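Local coordinates for protein glycoside Hydrolase (Bacteroides plebeius, PDB 5T3B) that probably hydrolyses glycosidic bonds in polysaccharides, as a family 50 glycoside hydrolase from a human gut Bacteroidetes bacterium, at residues K96-G99 and R100-E104; A175-D178 and Y179-A183; P368-G371 and Y372-G375. One frame throughout, in Å; residues are numbered along the deposited sequence.

Contact 1. Residues K96-G99 and R100-E104; sequences KATG and RFRVE
Between Lys96 and Arg102 the chain doubles back through a tight turn at Thr98 and Gly99 and straightens into the strand that starts at Arg102, which puts the carbonyl of Lys96 within range of the Arg102 side chain. Gly99 takes positive phi (85°), where a side chain would be pressed against the carbonyl oxygen of the preceding residue, so glycine suits the corner. The guanidinium of Arg102 meets Lys96 O side-on with two nitrogens. NH2 gives the shorter bond, 2.7 Å from Lys96 O and on a lone pair in the carbonyl plane, while NE lies 3.1 Å from Lys96 O and is tilted from that plane. With CG set between the backbone N and the carbonyl carbon (chi1 68°) and the chain stretched out from CG to NE, the arginine spans the gap to the loop. The same guanidinium forms a salt bridge with Glu104: NH2, shared between the two grips, meets OE1 on its anti lone pair, and NH1 comes from above the carboxylate plane, both 3.1 Å from Glu104 OE1. Bonds along two edges should therefore fix the rotation of the flat group. Thr98 crosses the arginine chain, its CG2 packed 3.6 Å from Arg102 CD, and its OG1 takes a weak bond from Arg100 N. One water accepts from Thr98 N and donates to Arg100 O; another joins Lys96 N to Glu104 OE1. The long, multiply donating arginine suits this place because it serves a backbone carbonyl and a carboxylate together. Arg100 directs its guanidinium to a salt bridge with Asp327. Backbone bonds from Arg102 to Val114 and from Glu104 to Trp112 make this the lead-in, through a tight glycine turn, to the first strand of an antiparallel beta hairpin, 102-105 with 111-114.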
ATOM      1  N   LYS A  96     -17.797  10.626 -13.894  1.00 13.31           N
ATOM      2  CA  LYS A  96     -18.990  10.896 -13.098  1.00 15.22           C
ATOM      3  C   LYS A  96     -18.677  11.075 -11.620  1.00 14.20           C
ATOM      4  O   LYS A  96     -17.957  10.310 -11.044  1.00 16.05           O
ATOM      5  CB  LYS A  96     -19.998   9.771 -13.246  1.00 18.55           C
ATOM      6  CG  LYS A  96     -21.326  10.037 -12.550  1.00 25.93           C
ATOM      7  CD  LYS A  96     -22.284   8.875 -12.686  1.00 33.54           C
ATOM      8  CE  LYS A  96     -23.522   9.119 -11.806  1.00 44.64           C
ATOM      9  NZ  LYS A  96     -24.375   7.891 -11.564  1.00 54.98           N
ATOM     10  N   ALA A  97     -19.287  12.081 -11.031  1.00 13.64           N
ATOM     11  CA  ALA A  97     -19.188  12.334  -9.578  1.00 14.04           C
ATOM     12  C   ALA A  97     -20.260  11.613  -8.866  1.00 14.05           C
ATOM     13  O   ALA A  97     -21.434  11.704  -9.252  1.00 17.25           O
ATOM     14  CB  ALA A  97     -19.344  13.826  -9.300  1.00 14.24           C
ATOM     15  N   THR A  98     -19.919  10.949  -7.761  1.00 12.21           N
ATOM     16  CA  THR A  98     -20.905  10.352  -6.864  1.00 11.90           C
ATOM     17  C   THR A  98     -20.901  10.912  -5.465  1.00 11.47           C
ATOM     18  O   THR A  98     -21.734  10.526  -4.605  1.00 14.83           O
ATOM     19  CB  THR A  98     -20.689   8.834  -6.744  1.00 12.40           C
ATOM     20  OG1 THR A  98     -19.407   8.659  -6.112  1.00 12.10           O
ATOM     21  CG2 THR A  98     -20.751   8.122  -8.075  1.00 13.89           C
ATOM     22  N   GLY A  99     -19.980  11.848  -5.215  1.00 11.00           N
ATOM     23  CA  GLY A  99     -19.820  12.404  -3.891  1.00 11.43           C
ATOM     24  C   GLY A  99     -18.913  11.595  -2.967  1.00 11.29           C
ATOM     25  O   GLY A  99     -18.748  11.919  -1.790  1.00 12.04           O
ATOM     26  N   ARG A 100     -18.343  10.500  -3.513  1.00 10.30           N
ATOM     27  CA  ARG A 100     -17.494   9.615  -2.740  1.00  9.92           C
ATOM     28  C   ARG A 100     -16.341   9.158  -3.624  1.00 10.32           C
ATOM     29  O   ARG A 100     -16.487   9.018  -4.848  1.00 10.71           O
ATOM     30  CB  ARG A 100     -18.299   8.371  -2.307  1.00 11.32           C
ATOM     31  CG  ARG A 100     -19.444   8.697  -1.389  1.00 11.90           C
ATOM     32  CD  ARG A 100     -19.071   9.231  -0.029  1.00 12.43           C
ATOM     33  NE  ARG A 100     -18.263   8.299   0.743  1.00 12.98           N
ATOM     34  CZ  ARG A 100     -18.757   7.250   1.382  1.00 12.73           C
ATOM     35  NH1 ARG A 100     -20.064   7.059   1.473  1.00 13.72           N
ATOM     36  NH2 ARG A 100     -17.946   6.395   1.930  1.00 13.06           N
ATOM     37  N   PHE A 101     -15.215   8.863  -2.991  1.00  9.61           N
ATOM     38  CA  PHE A 101     -14.130   8.173  -3.685  1.00  9.63           C
ATOM     39  C   PHE A 101     -14.656   6.877  -4.281  1.00  9.02           C
ATOM     40  O   PHE A 101     -15.348   6.120  -3.614  1.00 10.40           O
ATOM     41  CB  PHE A 101     -12.931   7.929  -2.742  1.00  8.97           C
ATOM     42  CG  PHE A 101     -12.066   9.138  -2.545  1.00  9.32           C
ATOM     43  CD1 PHE A 101     -11.179   9.533  -3.529  1.00  8.55           C
ATOM     44  CD2 PHE A 101     -12.165   9.882  -1.408  1.00  9.43           C
ATOM     45  CE1 PHE A 101     -10.371  10.667  -3.369  1.00  9.61           C
ATOM     46  CE2 PHE A 101     -11.359  11.011  -1.237  1.00 12.05           C
ATOM     47  CZ  PHE A 101     -10.473  11.403  -2.216  1.00 10.60           C
ATOM     48  N   ARG A 102     -14.210   6.593  -5.477  1.00  8.85           N
ATOM     49  CA  ARG A 102     -14.629   5.351  -6.161  1.00  8.86           C
ATOM     50  C   ARG A 102     -13.564   4.959  -7.184  1.00  9.05           C
ATOM     51  O   ARG A 102     -12.589   5.678  -7.342  1.00 10.33           O
ATOM     52  CB  ARG A 102     -16.004   5.550  -6.815  1.00 10.03           C
ATOM     53  CG  ARG A 102     -15.983   6.500  -7.967  1.00 10.46           C
ATOM     54  CD  ARG A 102     -17.394   6.831  -8.464  1.00 12.25           C
ATOM     55  NE  ARG A 102     -17.407   7.572  -9.675  1.00 13.64           N
ATOM     56  CZ  ARG A 102     -17.158   7.067 -10.855  1.00 15.71           C
ATOM     57  NH1 ARG A 102     -16.964   5.746 -11.023  1.00 17.71           N
ATOM     58  NH2 ARG A 102     -17.078   7.860 -11.893  1.00 17.72           N
ATOM     59  N   VAL A 103     -13.752   3.824  -7.864  1.00  9.42           N
ATOM     60  CA  VAL A 103     -12.803   3.311  -8.806  1.00  9.79           C
ATOM     61  C   VAL A 103     -13.386   3.367 -10.198  1.00 10.39           C
ATOM     62  O   VAL A 103     -14.511   2.890 -10.411  1.00 12.33           O
ATOM     63  CB  VAL A 103     -12.358   1.892  -8.442  1.00 10.43           C
ATOM     64  CG1 VAL A 103     -11.330   1.371  -9.392  1.00 13.88           C
ATOM     65  CG2 VAL A 103     -11.872   1.835  -7.009  1.00 11.55           C
ATOM     66  N   GLU A 104     -12.598   3.852 -11.163  1.00 11.61           N
ATOM     67  CA  GLU A 104     -12.955   3.898 -12.572  1.00 12.48           C
ATOM     68  C   GLU A 104     -11.870   3.236 -13.477  1.00 14.64           C
ATOM     69  O   GLU A 104     -10.792   2.953 -13.068  1.00 13.89           O
ATOM     70  CB  GLU A 104     -13.011   5.347 -12.976  1.00 16.78           C
ATOM     71  CG  GLU A 104     -14.420   5.874 -12.894  1.00 23.75           C
ATOM     72  CD  GLU A 104     -15.271   5.418 -14.048  1.00 22.26           C
ATOM     73  OE1 GLU A 104     -16.415   5.777 -14.024  1.00 34.12           O
ATOM     74  OE2 GLU A 104     -14.811   4.686 -14.941  1.00 30.84           O
TER
HETATM   75  O   HOH W   1     -17.828   8.259 -15.472  1.00 25.33           O
HETATM   76  O   HOH W   2     -17.187  10.147  -7.372  1.00 10.76           O

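Contact 2. Residues A175-D178 and Y179-A183; sequences AVND and YNKSA
A single water draws Asn177, Asp178 and Lys181 together: it donates to Asn177 OD1 and to Asp178 OD1, each 2.7 Å from the water oxygen, and accepts from Lys181 NZ at 3.1 Å. Asp178 OD1 and Lys181 NZ remain 4.5 Å apart, too far for a salt bridge, so the water mediates between the opposite charges, while Asp178 OD2 has its own salt bridge with Lys174. Lys181 runs out extended past CG and crosses Asn177 at a slant, its CE lying 3.7 Å from Asn177 OD1. A long aliphatic chain with a charged end fits this exposed flank. The amide of Asn177 faces two ways, since its ND2 bonds to Met239 O while OD1 takes the water. On the more buried side Val176 and Asn180 lie next to each other and point the same way, Val176 CG1 being 3.6 Å from Asn180 ND2; that nitrogen donates to Leu187 O, which lets an amide tie the helix to the segment after it. Tyr179, with CG anti to the backbone N (chi1 169°), lays its ring toward helix 145-158, touching Val149 and Gln153, and one face receives Ala183 CB toward the rim; its hydroxyl reaches Ser185 O. The helix backbone bonds run underneath, Asn180 N to Val176 O at 2.9 Å among them. Such i to i+4 bonding is that of an alpha-helix, here with buried asparagines anchored to neighbouring backbone carbonyls and Asp178 and Lys181 on the solvent side; it links parallel strands 163-165 and 188-190, consistent with the (beta/alpha)8 barrel known for family 50 glycoside hydrolases.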
ATOM      1  N   ALA A 175      -7.202  12.723  14.873  1.00  9.95           N
ATOM      2  CA  ALA A 175      -6.659  14.049  14.555  1.00  9.48           C
ATOM      3  C   ALA A 175      -6.992  14.448  13.142  1.00  8.65           C
ATOM      4  O   ALA A 175      -7.448  15.554  12.886  1.00  9.71           O
ATOM      5  CB  ALA A 175      -5.173  14.065  14.780  1.00 10.51           C
ATOM      6  N   VAL A 176      -6.744  13.561  12.205  1.00  8.77           N
ATOM      7  CA  VAL A 176      -6.994  13.842  10.804  1.00  8.63           C
ATOM      8  C   VAL A 176      -8.528  13.923  10.547  1.00  8.55           C
ATOM      9  O   VAL A 176      -8.986  14.782   9.807  1.00  9.18           O
ATOM     10  CB  VAL A 176      -6.341  12.808   9.917  1.00  9.10           C
ATOM     11  CG1 VAL A 176      -6.745  12.977   8.489  1.00 10.02           C
ATOM     12  CG2 VAL A 176      -4.827  12.882  10.058  1.00  9.95           C
ATOM     13  N   ASN A 177      -9.273  13.026  11.173  1.00  8.51           N
ATOM     14  CA  ASN A 177     -10.705  13.011  11.000  1.00  9.10           C
ATOM     15  C   ASN A 177     -11.338  14.315  11.460  1.00  9.18           C
ATOM     16  O   ASN A 177     -12.166  14.912  10.774  1.00 10.68           O
ATOM     17  CB  ASN A 177     -11.275  11.770  11.706  1.00  9.84           C
ATOM     18  CG  ASN A 177     -12.691  11.449  11.296  1.00 10.34           C
ATOM     19  OD1 ASN A 177     -13.656  11.946  11.877  1.00 13.55           O
ATOM     20  ND2 ASN A 177     -12.812  10.585  10.328  1.00 10.50           N
ATOM     21  N   ASP A 178     -10.900  14.786  12.621  1.00  9.78           N
ATOM     22  CA  ASP A 178     -11.408  16.053  13.185  1.00 11.17           C
ATOM     23  C   ASP A 178     -11.026  17.209  12.249  1.00 10.35           C
ATOM     24  O   ASP A 178     -11.846  18.125  11.953  1.00 13.21           O
ATOM     25  CB  ASP A 178     -10.785  16.323  14.563  1.00 12.66           C
ATOM     26  CG  ASP A 178     -11.347  15.450  15.673  1.00 14.76           C
ATOM     27  OD1 ASP A 178     -12.395  14.819  15.483  1.00 18.59           O
ATOM     28  OD2 ASP A 178     -10.712  15.415  16.748  1.00 18.69           O
ATOM     29  N   TYR A 179      -9.782  17.235  11.794  1.00  9.38           N
ATOM     30  CA  TYR A 179      -9.317  18.276  10.901  1.00  9.24           C
ATOM     31  C   TYR A 179     -10.129  18.340   9.605  1.00  9.64           C
ATOM     32  O   TYR A 179     -10.538  19.395   9.160  1.00 11.22           O
ATOM     33  CB  TYR A 179      -7.821  18.126  10.619  1.00 10.60           C
ATOM     34  CG  TYR A 179      -7.311  18.999   9.506  1.00 11.37           C
ATOM     35  CD1 TYR A 179      -6.858  20.290   9.740  1.00 13.22           C
ATOM     36  CD2 TYR A 179      -7.309  18.506   8.216  1.00 12.31           C
ATOM     37  CE1 TYR A 179      -6.419  21.047   8.606  1.00 13.26           C
ATOM     38  CE2 TYR A 179      -6.876  19.188   7.129  1.00 14.84           C
ATOM     39  CZ  TYR A 179      -6.435  20.432   7.313  1.00 15.81           C
ATOM     40  OH  TYR A 179      -6.029  21.196   6.194  1.00 22.35           O
ATOM     41  N   ASN A 180     -10.357  17.197   8.999  1.00 10.23           N
ATOM     42  CA  ASN A 180     -11.047  17.179   7.732  1.00 10.28           C
ATOM     43  C   ASN A 180     -12.477  17.631   7.812  1.00 11.22           C
ATOM     44  O   ASN A 180     -12.983  18.192   6.857  1.00 13.70           O
ATOM     45  CB  ASN A 180     -10.982  15.774   7.126  1.00  9.91           C
ATOM     46  CG  ASN A 180      -9.651  15.408   6.567  1.00 10.02           C
ATOM     47  OD1 ASN A 180      -8.797  16.266   6.312  1.00 11.01           O
ATOM     48  ND2 ASN A 180      -9.431  14.127   6.370  1.00  9.27           N
ATOM     49  N   LYS A 181     -13.087  17.467   8.969  1.00 11.80           N
ATOM     50  CA  LYS A 181     -14.480  17.908   9.129  1.00 14.14           C
ATOM     51  C   LYS A 181     -14.619  19.403   9.003  1.00 16.95           C
ATOM     52  O   LYS A 181     -15.616  19.897   8.471  1.00 22.21           O
ATOM     53  CB  LYS A 181     -15.046  17.467  10.463  1.00 18.63           C
ATOM     54  CG  LYS A 181     -15.430  16.024  10.489  1.00 21.44           C
ATOM     55  CD  LYS A 181     -15.867  15.760  11.919  1.00 29.91           C
ATOM     56  CE  LYS A 181     -16.391  14.439  12.193  1.00 36.48           C
ATOM     57  NZ  LYS A 181     -16.460  14.380  13.668  1.00 36.82           N
ATOM     58  N   SER A 182     -13.625  20.168   9.467  1.00 16.97           N
ATOM     59  CA  SER A 182     -13.765  21.645   9.354  1.00 20.80           C
ATOM     60  C   SER A 182     -12.948  22.312   8.303  1.00 16.76           C
ATOM     61  O   SER A 182     -13.190  23.487   7.961  1.00 20.59           O
ATOM     62  CB  SER A 182     -13.592  22.338  10.663  1.00 27.19           C
ATOM     63  OG  SER A 182     -12.344  21.948  11.113  1.00 28.41           O
ATOM     64  N   ALA A 183     -11.973  21.595   7.750  1.00 20.26           N
ATOM     65  CA  ALA A 183     -11.000  22.203   6.837  1.00 21.21           C
ATOM     66  C   ALA A 183     -11.599  22.273   5.450  1.00 20.24           C
ATOM     67  O   ALA A 183     -12.464  21.471   5.093  1.00 27.91           O
ATOM     68  CB  ALA A 183      -9.703  21.409   6.801  1.00 24.26           C
TER
HETATM   69  O   HOH W   3     -13.819  12.861  14.394  1.00 28.06           O

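Contact 3. Residues P368-G371 and Y372-G375; sequences PEKG and YMDG. With EDO (1,2-ethanediol), chain H.
Pro368 and Met373 make the close-packed side of this helix start: Met373 CE rests 3.6 Å from Pro368 CB, and both residues are buried. The methionine reaches back because its chain bends at the last torsion (chi3 -64°), bringing the methyl group up against the ring carbon; a flexible thioether is well suited to such a bend. The rigid proline ring suits the position before the N-cap and offers a compact apolar surface to Met373, Phe422 and Leu426. Glu369 occupies the N-cap position, and Glu369 O accepts from Met373 N at 2.9 Å.

The other flank is more open and polar. Lys370 starts with CG anti to the backbone N (chi1 -176°), then bends at chi2 and chi4, which folds NZ back to 2.8 Å from Asp374 OD1 on the syn lone pair of the carboxylate. This i to i+4 salt bridge spans one turn on the partly exposed surface. With an alanine here in place of the lysine, the ammonium group is gone, and Asp374 is likely to lose its charge partner and be freer to turn. At the helix start Lys370 N donates to O2 of an ethanediol, 2.9 Å away and probably from the crystallisation liquor, which Asn35 also holds.

Glu369 and exposed Tyr372 run side by side, the carboxylate and ring planes 60° apart, with Glu369 OE2 3.5 Å from Tyr372 CD2. Glu369 OE1 accepts from the hydroxyls of Tyr362 and Tyr343, which secures the acid, and the Tyr343 ring also meets that of Tyr372. Pro368 and Met373 lie against helix 412-427 at Leu426, placing helix 370-379 beside it, between parallel strands 358-361 and 385-394 in chain order.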
ATOM      1  N   PRO A 368       9.990  -2.488  -9.697  1.00  9.36           N
ATOM      2  CA  PRO A 368       8.705  -3.162  -9.863  1.00  9.43           C
ATOM      3  C   PRO A 368       8.738  -4.162 -11.006  1.00 10.13           C
ATOM      4  O   PRO A 368       9.365  -3.877 -12.021  1.00 11.38           O
ATOM      5  CB  PRO A 368       7.776  -1.996 -10.147  1.00 11.60           C
ATOM      6  CG  PRO A 368       8.419  -0.853  -9.528  1.00 11.86           C
ATOM      7  CD  PRO A 368       9.850  -1.037  -9.759  1.00 10.35           C
ATOM      8  N   GLU A 369       8.134  -5.335 -10.817  1.00  9.68           N
ATOM      9  CA  GLU A 369       8.288  -6.409 -11.790  1.00 10.49           C
ATOM     10  C   GLU A 369       7.110  -6.360 -12.759  1.00  9.68           C
ATOM     11  O   GLU A 369       6.021  -6.775 -12.412  1.00 10.12           O
ATOM     12  CB  GLU A 369       8.322  -7.725 -11.032  1.00  9.85           C
ATOM     13  CG  GLU A 369       9.513  -7.858 -10.099  1.00 10.27           C
ATOM     14  CD  GLU A 369       9.280  -8.855  -9.008  1.00 10.99           C
ATOM     15  OE1 GLU A 369       8.453  -8.565  -8.092  1.00 11.59           O
ATOM     16  OE2 GLU A 369       9.886  -9.931  -9.089  1.00 13.11           O
ATOM     17  N   LYS A 370       7.350  -5.834 -13.953  1.00 10.58           N
ATOM     18  CA  LYS A 370       6.238  -5.595 -14.854  1.00 11.66           C
ATOM     19  C   LYS A 370       5.534  -6.887 -15.270  1.00 10.62           C
ATOM     20  O   LYS A 370       4.324  -6.877 -15.441  1.00 11.40           O
ATOM     21  CB  LYS A 370       6.751  -4.777 -16.070  1.00 13.46           C
ATOM     22  CG  LYS A 370       5.701  -4.365 -17.065  1.00 13.94           C
ATOM     23  CD  LYS A 370       4.638  -3.498 -16.433  1.00 14.81           C
ATOM     24  CE  LYS A 370       3.872  -2.655 -17.458  1.00 16.23           C
ATOM     25  NZ  LYS A 370       3.246  -3.464 -18.519  1.00 14.84           N
ATOM     26  N   GLY A 371       6.250  -7.984 -15.402  1.00 11.74           N
ATOM     27  CA  GLY A 371       5.581  -9.242 -15.699  1.00 11.52           C
ATOM     28  C   GLY A 371       4.603  -9.663 -14.615  1.00 11.12           C
ATOM     29  O   GLY A 371       3.496 -10.097 -14.901  1.00 12.32           O
ATOM     30  N   TYR A 372       5.008  -9.528 -13.361  1.00 10.72           N
ATOM     31  CA  TYR A 372       4.091  -9.827 -12.259  1.00 10.41           C
ATOM     32  C   TYR A 372       2.929  -8.808 -12.204  1.00  9.58           C
ATOM     33  O   TYR A 372       1.791  -9.196 -11.950  1.00 10.21           O
ATOM     34  CB  TYR A 372       4.791  -9.948 -10.900  1.00 10.77           C
ATOM     35  CG  TYR A 372       5.566 -11.196 -10.757  1.00 12.73           C
ATOM     36  CD1 TYR A 372       4.948 -12.432 -10.722  1.00 15.79           C
ATOM     37  CD2 TYR A 372       6.944 -11.165 -10.630  1.00 12.73           C
ATOM     38  CE1 TYR A 372       5.693 -13.592 -10.557  1.00 18.04           C
ATOM     39  CE2 TYR A 372       7.676 -12.361 -10.533  1.00 14.95           C
ATOM     40  CZ  TYR A 372       7.016 -13.551 -10.504  1.00 17.28           C
ATOM     41  OH  TYR A 372       7.716 -14.762 -10.355  1.00 23.43           O
ATOM     42  N   MET A 373       3.207  -7.527 -12.470  1.00  9.81           N
ATOM     43  CA  MET A 373       2.136  -6.554 -12.410  1.00  9.49           C
ATOM     44  C   MET A 373       1.133  -6.775 -13.539  1.00  9.48           C
ATOM     45  O   MET A 373      -0.092  -6.598 -13.343  1.00 10.52           O
ATOM     46  CB  MET A 373       2.702  -5.132 -12.447  1.00  9.66           C
ATOM     47  CG  MET A 373       3.531  -4.798 -11.229  1.00  9.94           C
ATOM     48  SD  MET A 373       4.066  -3.090 -11.076  1.00 10.77           S
ATOM     49  CE  MET A 373       5.145  -2.846 -12.477  1.00 10.75           C
ATOM     50  N   ASP A 374       1.611  -7.185 -14.708  1.00 10.48           N
ATOM     51  CA  ASP A 374       0.698  -7.587 -15.781  1.00 10.45           C
ATOM     52  C   ASP A 374      -0.098  -8.838 -15.419  1.00 10.84           C
ATOM     53  O   ASP A 374      -1.286  -8.944 -15.695  1.00 12.66           O
ATOM     54  CB  ASP A 374       1.477  -7.892 -17.052  1.00 11.85           C
ATOM     55  CG  ASP A 374       2.067  -6.655 -17.757  1.00 14.42           C
ATOM     56  OD1 ASP A 374       1.766  -5.509 -17.350  1.00 14.50           O
ATOM     57  OD2 ASP A 374       2.847  -6.844 -18.724  1.00 18.53           O
ATOM     58  N   GLY A 375       0.544  -9.795 -14.766  1.00 10.51           N
ATOM     59  CA  GLY A 375      -0.171 -10.916 -14.223  1.00 10.94           C
ATOM     60  C   GLY A 375      -1.263 -10.516 -13.261  1.00 10.89           C
ATOM     61  O   GLY A 375      -2.382 -11.055 -13.309  1.00 11.42           O
TER
HETATM   62  C1  EDO H 506      11.717  -4.062 -14.383  1.00 32.69           C
HETATM   63  O1  EDO H 506      12.674  -5.025 -14.751  1.00 37.12           O
HETATM   64  C2  EDO H 506      10.514  -4.065 -15.302  1.00 25.01           C
HETATM   65  O2  EDO H 506       9.916  -5.404 -15.224  1.00 18.73           O

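In the fold
From the N terminus the three contacts follow in series; none nests within or crosses another, and each closes only a short local stretch. Contact 1 rounds the turn that leads into strand 102-105 and its hairpin partner 111-114. Contact 2 lies near the end of helix 169-182, between strands 163-165 and 188-190. Contact 3 starts helix 370-379, between strands 358-361 and 385-394. Contacts 1 and 2 have centres about 21 Å apart and do not touch, whereas contacts 2 and 3, about 37 Å apart between centres, flank the chain's centre from opposite sides. Strand pairing through 120-126 and 432-437 connects the neighbourhoods of all three, consistent with the (beta/alpha)8 barrel known for this family.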